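Side-chain contacts in geranyltranstransferase (Stenotrophomonas maltophilia, PDB 7LBJ), which probably makes farnesyl diphosphate by magnesium-dependent, head-to-tail condensation of isoprenyl diphosphates, and may make longer prenyl chains: residues A43-Y46 against S47-G51; K106-T109 against H110-F113; Q172-L176 against A177-R181; G158-G161 against G162-L165. All blocks are in the same frame, centred on the assembly; numbering follows the deposited sequence. Where two conformers were deposited one is given.

All four are local contacts at turns, helix starts or along a helix in a largely helical prenyltransferase chain. Interactions 1 and 2 touch, their centres 11 Å apart: Tyr46 OH lies 2.5 Å from Pro107 O and Ser47 OG 2.8 Å from Thr109 OG1, both probable hydrogen bonds. Interactions 3 and 4 sit on helices that follow each other in the chain, with centres 14 Å apart and nearest atoms about 5 Å apart. Interaction 4 lies about 12 Å, nearest atoms, from both 1 and 2. Through Asp92 and Asp93, interactions 4 and 2 border the aspartate-rich motif that binds magnesium in relatives, while interaction 1 leads into the probable isopentenyl diphosphate site.

Interaction 1: residues A43-Y46 against S47-G51; sequences AMRY and SVLGG
Two flat groups flank this turn, the guanidinium of Arg45 and the ring of Tyr46. Leu49 comes obliquely to the guanidinium, its CD1 3.4 Å from Arg45 NH1, while the Tyr46 ring is inclined to the peptide that leads into Ser47 and carries its hydroxyl away to the carbonyl of Pro107. Arg45 and Leu49 lie side by side and point the same way; Leu49 CD1 also rests 3.9 Å from Arg45 CB, so the methyl packs along both the base and the end of the arginine. With CG anti to the carbonyl carbon (chi1 -71°) and the chain extended to NE, the arginine reaches Asp27 in a salt bridge and the carbonyls of Leu30 and Pro31, which should fix the plane of its head.

Two carbonyls each take two donors. Ala43 O receives Ser47 OG at 2.7 Å and Ser47 N at 3.1 Å from opposite faces of its plane. Arg45 O accepts Leu49 N at 2.8 Å in a nearly straight bond (167°), and Val48 N at 3.1 Å from above the carbonyl plane. The chain is thereby turned aside at the end of helix 38-46 before it reaches Gly50, whose amide bonds to Glu23, and Gly51, whose bond there is weak. This is the helix-to-loop turn that introduces the glycine-rich GGKR motif, used by related prenyl synthases to bind isopentenyl diphosphate.

Interaction 2: residues K106-T109 against H110-F113; sequences KPTT and HVAF. With EDO (1,2-ethanediol), chain D.
Thr108 OG1 and the His110 ring each stand between their own backbone N and carbonyl carbon (chi1 51° and 68°), a pair of torsions that lays the two side chains side by side, with OG1 3.1 Å from His110 CE1. They sit at the junction of strand 106-107 with the single-turn helix 109-112, where Thr108 is the N-cap residue. Its hydroxyl makes no capping bond to the helix; it is held instead by Asp100 O, across the short hairpin. Val111 crosses over the same oxygen, placing CG2 3.3 Å from Thr108 OG1, and its other methyl, CG1, meets Pro107 CB at 4.1 Å. Proline and valine thus form a small apolar contact on the outer side of the junction.

The turn itself is closed through main-chain carbonyls. Thr108 O takes Ala112 N at 2.9 Å in an almost straight bond (170°), with a weak second bond from Val111 N, and Thr109 O takes Phe113 N as the chain leaves the helix. The Phe113 ring presents its edge to that second oxygen, which lies in the ring plane. Beyond the junction, the His110 side chain packs on Asp93, Leu94 and Pro95; Asp93 belongs to the first aspartate-rich motif, whose carboxylates bind magnesium in relatives. A 1,2-ethanediol, probably from the crystallisation liquor, lies at the edge of the imidazole, C1 3.6 Å from His110 CD2, and its O2 donates to His110 O over 2.6 Å.

Interaction 3: residues Q172-L176 against A177-R181; sequences QQQTL and AALTR
Thr175 and Ala178 meet at the start of helix 176-201, where the tight part of the contact is polar and the apolar part is sparse. Thr175 is the N-cap: its OG1 accepts from Ala178 N at 3.2 Å (158°). The hydroxyl is brought over the first turn by a chi1 of 66°, which places it between the residue's own backbone N and carbonyl carbon, and there it also touches the Ala178 methyl, CB, at 3.4 Å. The carbonyl of the same threonine receives Leu179 N at 2.8 Å, so both the hydroxyl and the carbonyl of Thr175 bond into the first turn. One residue on, Leu176 O is gripped twice by Thr180, by OG1 at 2.8 Å and by the backbone N at 3.0 Å, the two donors arriving from opposite faces of the carbonyl plane.

Against this, the solvent side is loose: on the outer flank of Thr175 the exposed Ala177 methyl comes no nearer to OG1 than 4.0 Å. A separate, sparse contact lies towards the interior, where Gln174 crosses Leu179 at about a right angle, its OE1 in plain van der Waals contact with Leu179 CD1 at 3.7 Å. Leu179 itself is buried against Leu257, while Leu176 and Thr180 pack on Phe254, so the inner face of this first turn is covered by helix 254-258. The chemistry implies that hydroxyls supplement the main-chain bonding at the helix start: one caps an N-H of the first turn, and the other adds to the regular bond to Leu176 O.

Interaction 4: residues G158-G161 against G162-L165; sequences GMCG and GQAL
Four successive i to i+4 bonds, from Gly162 N to Gly158 O at 2.9 Å through to Leu165 N with Gly161 O at 2.9 Å, make Met159 to Leu165 the regular first turns of helix 159-168. The segment holds the opening residues of the family's GQxxD motif, Gly162 and Gln163. Met159 and Gln163 lie side by side and point the same way, with Met159 CG 3.9 Å from Gln163 OE1. Gln163 runs back along the helix in an extended chain: with CG anti to the carbonyl carbon (chi1 -68°), that atom sits 3.4 Å from Met159 O, and the extended chain beyond it carries OE1 to 3.5 Å from Cys160 CA. The other end of the amide, NE2, donates to Asp92 OD1, holding a carboxylate of the first aspartate-rich motif; Gln163 may therefore act as a second-shell residue for the metal-binding region.

Met159 packs against Ile84, Tyr87 and Ser88 of helix 75-92, while Gln163, Ala164 and Leu165 face Leu120, Leu40 and Pro37 of the second subunit, so the helix is wedged between its own chain's core and the dimer interface. At the far end, Leu165 sets its branch carbon CG 3.4 Å from Gly161 O.

Interaction 1: residues A43-Y46 against S47-G51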
loop_
_atom_site.group_PDB
_atom_site.type_symbol
_atom_site.label_atom_id
_atom_site.label_comp_id
_atom_site.label_asym_id
_atom_site.label_seq_id
_atom_site.Cartn_x
_atom_site.Cartn_y
_atom_site.Cartn_z
ATOM N N ALA A 43 -12.759 -6.263 -10.303
ATOM C CA ALA A 43 -12.568 -6.896 -9.004
ATOM C C ALA A 43 -12.337 -5.862 -7.915
ATOM O O ALA A 43 -12.790 -6.040 -6.779
ATOM C CB ALA A 43 -11.400 -7.873 -9.074
ATOM N N MET A 44 -11.607 -4.790 -8.232
ATOM C CA MET A 44 -11.458 -3.703 -7.276
ATOM C C MET A 44 -12.820 -3.132 -6.884
ATOM O O MET A 44 -13.104 -2.923 -5.697
ATOM C CB MET A 44 -10.561 -2.620 -7.873
ATOM C CG MET A 44 -9.084 -3.044 -7.987
ATOM S SD MET A 44 -8.152 -1.866 -9.008
ATOM C CE MET A 44 -8.103 -0.428 -7.931
ATOM N N ARG A 45 -13.681 -2.882 -7.873
ATOM C CA ARG A 45 -14.999 -2.321 -7.581
ATOM C C ARG A 45 -15.867 -3.316 -6.836
ATOM O O ARG A 45 -16.568 -2.943 -5.889
ATOM C CB ARG A 45 -15.693 -1.896 -8.873
ATOM C CG ARG A 45 -15.078 -0.674 -9.497
ATOM C CD ARG A 45 -15.594 -0.420 -10.913
ATOM N NE ARG A 45 -15.322 0.975 -11.204
ATOM C CZ ARG A 45 -16.154 1.969 -10.924
ATOM N NH1 ARG A 45 -17.418 1.746 -10.610
ATOM N NH2 ARG A 45 -15.705 3.220 -10.973
ATOM N N TYR A 46 -15.848 -4.581 -7.268
ATOM C CA TYR A 46 -16.612 -5.622 -6.588
ATOM C C TYR A 46 -16.264 -5.687 -5.111
ATOM O O TYR A 46 -17.125 -6.009 -4.274
ATOM C CB TYR A 46 -16.335 -6.968 -7.254
ATOM C CG TYR A 46 -17.105 -8.145 -6.711
ATOM C CD1 TYR A 46 -18.409 -8.395 -7.124
ATOM C CD2 TYR A 46 -16.526 -9.026 -5.808
ATOM C CE1 TYR A 46 -19.122 -9.491 -6.643
ATOM C CE2 TYR A 46 -17.244 -10.131 -5.311
ATOM C CZ TYR A 46 -18.537 -10.356 -5.737
ATOM O OH TYR A 46 -19.247 -11.455 -5.252
ATOM N N SER A 47 -15.006 -5.395 -4.778
ATOM C CA SER A 47 -14.509 -5.499 -3.416
ATOM C C SER A 47 -14.832 -4.292 -2.549
ATOM O O SER A 47 -14.583 -4.351 -1.341
ATOM C CB SER A 47 -12.976 -5.691 -3.432
ATOM O OG SER A 47 -12.617 -6.826 -4.202
ATOM N N VAL A 48 -15.328 -3.181 -3.102
ATOM C CA VAL A 48 -15.575 -2.060 -2.203
ATOM C C VAL A 48 -16.916 -1.366 -2.444
ATOM O O VAL A 48 -17.470 -0.770 -1.514
ATOM C CB VAL A 48 -14.396 -1.063 -2.240
ATOM C CG1 VAL A 48 -14.413 -0.269 -3.471
ATOM C CG2 VAL A 48 -14.438 -0.149 -1.020
ATOM N N LEU A 49 -17.482 -1.472 -3.649
ATOM C CA LEU A 49 -18.768 -0.835 -3.893
ATOM C C LEU A 49 -19.905 -1.751 -3.441
ATOM O O LEU A 49 -19.721 -2.949 -3.198
ATOM C CB LEU A 49 -18.947 -0.461 -5.378
ATOM C CG LEU A 49 -17.874 0.490 -5.962
ATOM C CD1 LEU A 49 -18.115 0.845 -7.415
ATOM C CD2 LEU A 49 -17.757 1.752 -5.116
ATOM N N GLY A 50 -21.089 -1.166 -3.327
ATOM C CA GLY A 50 -22.280 -1.925 -3.000
ATOM C C GLY A 50 -22.766 -1.791 -1.575
ATOM O O GLY A 50 -23.468 -2.694 -1.096
ATOM N N GLY A 51 -22.420 -0.706 -0.885
ATOM C CA GLY A 51 -23.040 -0.395 0.391
ATOM C C GLY A 51 -22.322 -0.950 1.603
ATOM O O GLY A 51 -21.091 -1.000 1.626
#

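Interaction 2: residues K106-T109 against H110-F113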
loop_
_atom_site.group_PDB
_atom_site.type_symbol
_atom_site.label_atom_id
_atom_site.label_comp_id
_atom_site.label_asym_id
_atom_site.label_seq_id
_atom_site.Cartn_x
_atom_site.Cartn_y
_atom_site.Cartn_z
ATOM N N LYS A 106 -22.607 -12.606 -0.710
ATOM C CA LYS A 106 -22.119 -12.661 -2.076
ATOM C C LYS A 106 -20.783 -13.394 -2.105
ATOM O O LYS A 106 -20.078 -13.445 -1.092
ATOM C CB LYS A 106 -21.953 -11.247 -2.657
ATOM N N PRO A 107 -20.414 -13.995 -3.235
ATOM C CA PRO A 107 -19.115 -14.672 -3.311
ATOM C C PRO A 107 -17.979 -13.709 -3.001
ATOM O O PRO A 107 -18.011 -12.540 -3.387
ATOM C CB PRO A 107 -19.055 -15.168 -4.760
ATOM C CG PRO A 107 -20.498 -15.369 -5.146
ATOM C CD PRO A 107 -21.255 -14.269 -4.420
ATOM N N THR A 108 -16.973 -14.208 -2.284
ATOM C CA THR A 108 -15.785 -13.393 -2.032
ATOM C C THR A 108 -15.057 -13.111 -3.348
ATOM O O THR A 108 -15.310 -13.738 -4.374
ATOM C CB THR A 108 -14.869 -14.083 -1.025
ATOM O OG1 THR A 108 -14.634 -15.427 -1.452
ATOM C CG2 THR A 108 -15.532 -14.112 0.363
ATOM N N THR A 109 -14.120 -12.157 -3.317
ATOM C CA THR A 109 -13.562 -11.672 -4.577
ATOM C C THR A 109 -12.785 -12.759 -5.318
ATOM O O THR A 109 -12.848 -12.843 -6.550
ATOM C CB THR A 109 -12.682 -10.443 -4.321
ATOM O OG1 THR A 109 -13.482 -9.413 -3.730
ATOM C CG2 THR A 109 -12.070 -9.909 -5.640
ATOM N N HIS A 110 -12.051 -13.611 -4.595
ATOM C CA HIS A 110 -11.293 -14.657 -5.275
ATOM C C HIS A 110 -12.193 -15.765 -5.819
ATOM O O HIS A 110 -11.792 -16.462 -6.765
ATOM C CB HIS A 110 -10.226 -15.250 -4.340
ATOM C CG HIS A 110 -10.797 -16.039 -3.204
ATOM N ND1 HIS A 110 -11.167 -15.460 -2.010
ATOM C CD2 HIS A 110 -11.076 -17.360 -3.087
ATOM C CE1 HIS A 110 -11.656 -16.394 -1.206
ATOM N NE2 HIS A 110 -11.608 -17.552 -1.835
ATOM N N VAL A 111 -13.402 -15.933 -5.262
ATOM C CA VAL A 111 -14.373 -16.856 -5.847
ATOM C C VAL A 111 -15.041 -16.231 -7.069
ATOM O O VAL A 111 -15.191 -16.881 -8.108
ATOM C CB VAL A 111 -15.414 -17.287 -4.792
ATOM C CG1 VAL A 111 -16.451 -18.244 -5.405
ATOM C CG2 VAL A 111 -14.740 -17.952 -3.619
ATOM N N ALA A 112 -15.444 -14.960 -6.974
ATOM C CA ALA A 112 -16.057 -14.292 -8.119
ATOM C C ALA A 112 -15.092 -14.170 -9.288
ATOM O O ALA A 112 -15.515 -14.209 -10.451
ATOM C CB ALA A 112 -16.562 -12.906 -7.709
ATOM N N PHE A 113 -13.798 -13.993 -9.005
ATOM C CA PHE A 113 -12.799 -13.821 -10.045
ATOM C C PHE A 113 -11.844 -14.997 -9.948
ATOM O O PHE A 113 -12.194 -16.112 -10.358
ATOM C CB PHE A 113 -12.139 -12.438 -9.917
ATOM C CG PHE A 113 -13.108 -11.302 -10.150
ATOM C CD1 PHE A 113 -13.909 -10.833 -9.115
ATOM C CD2 PHE A 113 -13.263 -10.751 -11.413
ATOM C CE1 PHE A 113 -14.828 -9.808 -9.332
ATOM C CE2 PHE A 113 -14.182 -9.722 -11.633
ATOM C CZ PHE A 113 -14.958 -9.259 -10.595
HETATM C C1 EDO D . -11.251 -19.641 -5.881
HETATM O O1 EDO D . -9.983 -20.063 -5.355
HETATM C C2 EDO D . -11.166 -19.502 -7.397
HETATM O O2 EDO D . -12.306 -18.776 -7.893
#

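Interaction 3: residues Q172-L176 against A177-R181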
loop_
_atom_site.group_PDB
_atom_site.type_symbol
_atom_site.label_atom_id
_atom_site.label_comp_id
_atom_site.label_asym_id
_atom_site.label_seq_id
_atom_site.Cartn_x
_atom_site.Cartn_y
_atom_site.Cartn_z
ATOM N N GLN A 172 -4.177 -22.208 18.334
ATOM C CA GLN A 172 -3.737 -22.006 19.709
ATOM C C GLN A 172 -4.774 -21.175 20.456
ATOM O O GLN A 172 -5.620 -20.513 19.849
ATOM C CB GLN A 172 -2.359 -21.321 19.763
ATOM N N GLN A 173 -4.714 -21.226 21.786
ATOM C CA GLN A 173 -5.645 -20.506 22.653
ATOM C C GLN A 173 -4.925 -19.284 23.215
ATOM O O GLN A 173 -4.005 -19.417 24.026
ATOM C CB GLN A 173 -6.155 -21.408 23.781
ATOM N N GLN A 174 -5.340 -18.098 22.787
ATOM C CA GLN A 174 -4.697 -16.867 23.221
ATOM C C GLN A 174 -5.149 -16.476 24.625
ATOM O O GLN A 174 -6.280 -16.750 25.034
ATOM C CB GLN A 174 -5.017 -15.736 22.235
ATOM C CG GLN A 174 -4.520 -16.020 20.825
ATOM C CD GLN A 174 -5.013 -15.012 19.809
ATOM O OE1 GLN A 174 -6.092 -15.172 19.229
ATOM N NE2 GLN A 174 -4.219 -13.970 19.574
ATOM N N THR A 175 -4.249 -15.833 25.369
ATOM C CA THR A 175 -4.638 -15.221 26.635
ATOM C C THR A 175 -5.434 -13.947 26.376
ATOM O O THR A 175 -5.431 -13.403 25.265
ATOM C CB THR A 175 -3.415 -14.876 27.471
ATOM O OG1 THR A 175 -2.666 -13.847 26.793
ATOM C CG2 THR A 175 -2.549 -16.120 27.678
ATOM N N LEU A 176 -6.125 -13.467 27.418
ATOM C CA LEU A 176 -6.857 -12.202 27.296
ATOM C C LEU A 176 -5.941 -11.055 26.892
ATOM O O LEU A 176 -6.310 -10.222 26.054
ATOM C CB LEU A 176 -7.544 -11.860 28.615
ATOM C CG LEU A 176 -8.942 -12.390 28.864
ATOM C CD1 LEU A 176 -9.214 -12.295 30.354
ATOM C CD2 LEU A 176 -9.968 -11.606 28.062
ATOM N N ALA A 177 -4.759 -10.970 27.505
ATOM C CA ALA A 177 -3.811 -9.922 27.127
ATOM C C ALA A 177 -3.468 -10.002 25.645
ATOM O O ALA A 177 -3.478 -8.987 24.937
ATOM C CB ALA A 177 -2.546 -10.025 27.977
ATOM N N ALA A 178 -3.191 -11.209 25.151
ATOM C CA ALA A 178 -2.763 -11.364 23.764
ATOM C C ALA A 178 -3.908 -11.104 22.791
ATOM O O ALA A 178 -3.706 -10.501 21.729
ATOM C CB ALA A 178 -2.194 -12.771 23.558
ATOM N N LEU A 179 -5.103 -11.597 23.117
ATOM C CA LEU A 179 -6.278 -11.355 22.284
ATOM C C LEU A 179 -6.551 -9.865 22.156
ATOM O O LEU A 179 -6.810 -9.345 21.055
ATOM C CB LEU A 179 -7.480 -12.085 22.900
ATOM C CG LEU A 179 -8.778 -12.142 22.106
ATOM C CD1 LEU A 179 -8.527 -12.899 20.808
ATOM C CD2 LEU A 179 -9.865 -12.815 22.943
ATOM N N THR A 180 -6.479 -9.152 23.283
ATOM C CA THR A 180 -6.741 -7.715 23.271
ATOM C C THR A 180 -5.704 -6.980 22.431
ATOM O O THR A 180 -6.043 -6.093 21.630
ATOM C CB THR A 180 -6.752 -7.200 24.716
ATOM O OG1 THR A 180 -7.770 -7.894 25.459
ATOM C CG2 THR A 180 -7.027 -5.717 24.751
ATOM N N ARG A 181 -4.434 -7.344 22.598
ATOM C CA ARG A 181 -3.363 -6.742 21.805
ATOM C C ARG A 181 -3.553 -7.020 20.317
ATOM O O ARG A 181 -3.371 -6.123 19.477
ATOM C CB ARG A 181 -2.018 -7.278 22.304
ATOM C CG ARG A 181 -0.819 -6.715 21.565
ATOM C CD ARG A 181 -0.755 -5.199 21.725
ATOM N NE ARG A 181 0.195 -4.607 20.791
ATOM C CZ ARG A 181 1.504 -4.558 20.987
ATOM N NH1 ARG A 181 2.054 -5.041 22.095
ATOM N NH2 ARG A 181 2.282 -4.015 20.048
#

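Interaction 4: residues G158-G161 against G162-L165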
loop_
_atom_site.group_PDB
_atom_site.type_symbol
_atom_site.label_atom_id
_atom_site.label_comp_id
_atom_site.label_asym_id
_atom_site.label_seq_id
_atom_site.Cartn_x
_atom_site.Cartn_y
_atom_site.Cartn_z
ATOM N N GLY A 158 0.277 -1.827 12.668
ATOM C CA GLY A 158 -1.161 -1.793 12.841
ATOM C C GLY A 158 -1.822 -2.998 12.205
ATOM O O GLY A 158 -1.509 -4.151 12.537
ATOM N N MET A 159 -2.700 -2.727 11.241
ATOM C CA MET A 159 -3.592 -3.746 10.700
ATOM C C MET A 159 -2.849 -5.002 10.254
ATOM O O MET A 159 -3.222 -6.119 10.634
ATOM C CB MET A 159 -4.389 -3.159 9.533
ATOM C CG MET A 159 -5.402 -4.121 8.933
ATOM S SD MET A 159 -6.186 -3.320 7.510
ATOM C CE MET A 159 -4.824 -3.401 6.332
ATOM N N CYS A 160 -1.797 -4.840 9.438
ATOM C CA CYS A 160 -1.062 -6.003 8.941
ATOM C C CYS A 160 -0.448 -6.805 10.072
ATOM O O CYS A 160 -0.471 -8.044 10.046
ATOM C CB CYS A 160 0.052 -5.587 7.989
ATOM S SG CYS A 160 -0.517 -5.238 6.354
ATOM N N GLY A 161 0.153 -6.122 11.048
ATOM C CA GLY A 161 0.710 -6.838 12.192
ATOM C C GLY A 161 -0.350 -7.623 12.943
ATOM O O GLY A 161 -0.111 -8.751 13.392
ATOM N N GLY A 162 -1.538 -7.038 13.091
ATOM C CA GLY A 162 -2.607 -7.737 13.785
ATOM C C GLY A 162 -3.099 -8.944 13.015
ATOM O O GLY A 162 -3.376 -9.997 13.608
ATOM N N GLN A 163 -3.221 -8.811 11.684
ATOM C CA GLN A 163 -3.534 -9.971 10.853
ATOM C C GLN A 163 -2.508 -11.075 11.070
ATOM O O GLN A 163 -2.864 -12.254 11.179
ATOM C CB GLN A 163 -3.573 -9.578 9.368
ATOM C CG GLN A 163 -4.724 -8.658 8.949
ATOM C CD GLN A 163 -4.591 -8.161 7.491
ATOM O OE1 GLN A 163 -3.822 -7.247 7.204
ATOM N NE2 GLN A 163 -5.335 -8.775 6.579
ATOM N N ALA A 164 -1.222 -10.707 11.135
ATOM C CA ALA A 164 -0.173 -11.701 11.334
ATOM C C ALA A 164 -0.273 -12.357 12.706
ATOM O O ALA A 164 -0.071 -13.569 12.836
ATOM C CB ALA A 164 1.202 -11.052 11.157
ATOM N N LEU A 165 -0.526 -11.569 13.751
ATOM C CA LEU A 165 -0.714 -12.150 15.081
ATOM C C LEU A 165 -1.840 -13.173 15.074
ATOM O O LEU A 165 -1.744 -14.225 15.714
ATOM C CB LEU A 165 -1.013 -11.050 16.095
ATOM C CG LEU A 165 0.172 -10.152 16.460
ATOM C CD1 LEU A 165 -0.274 -8.962 17.311
ATOM C CD2 LEU A 165 1.251 -10.948 17.197
#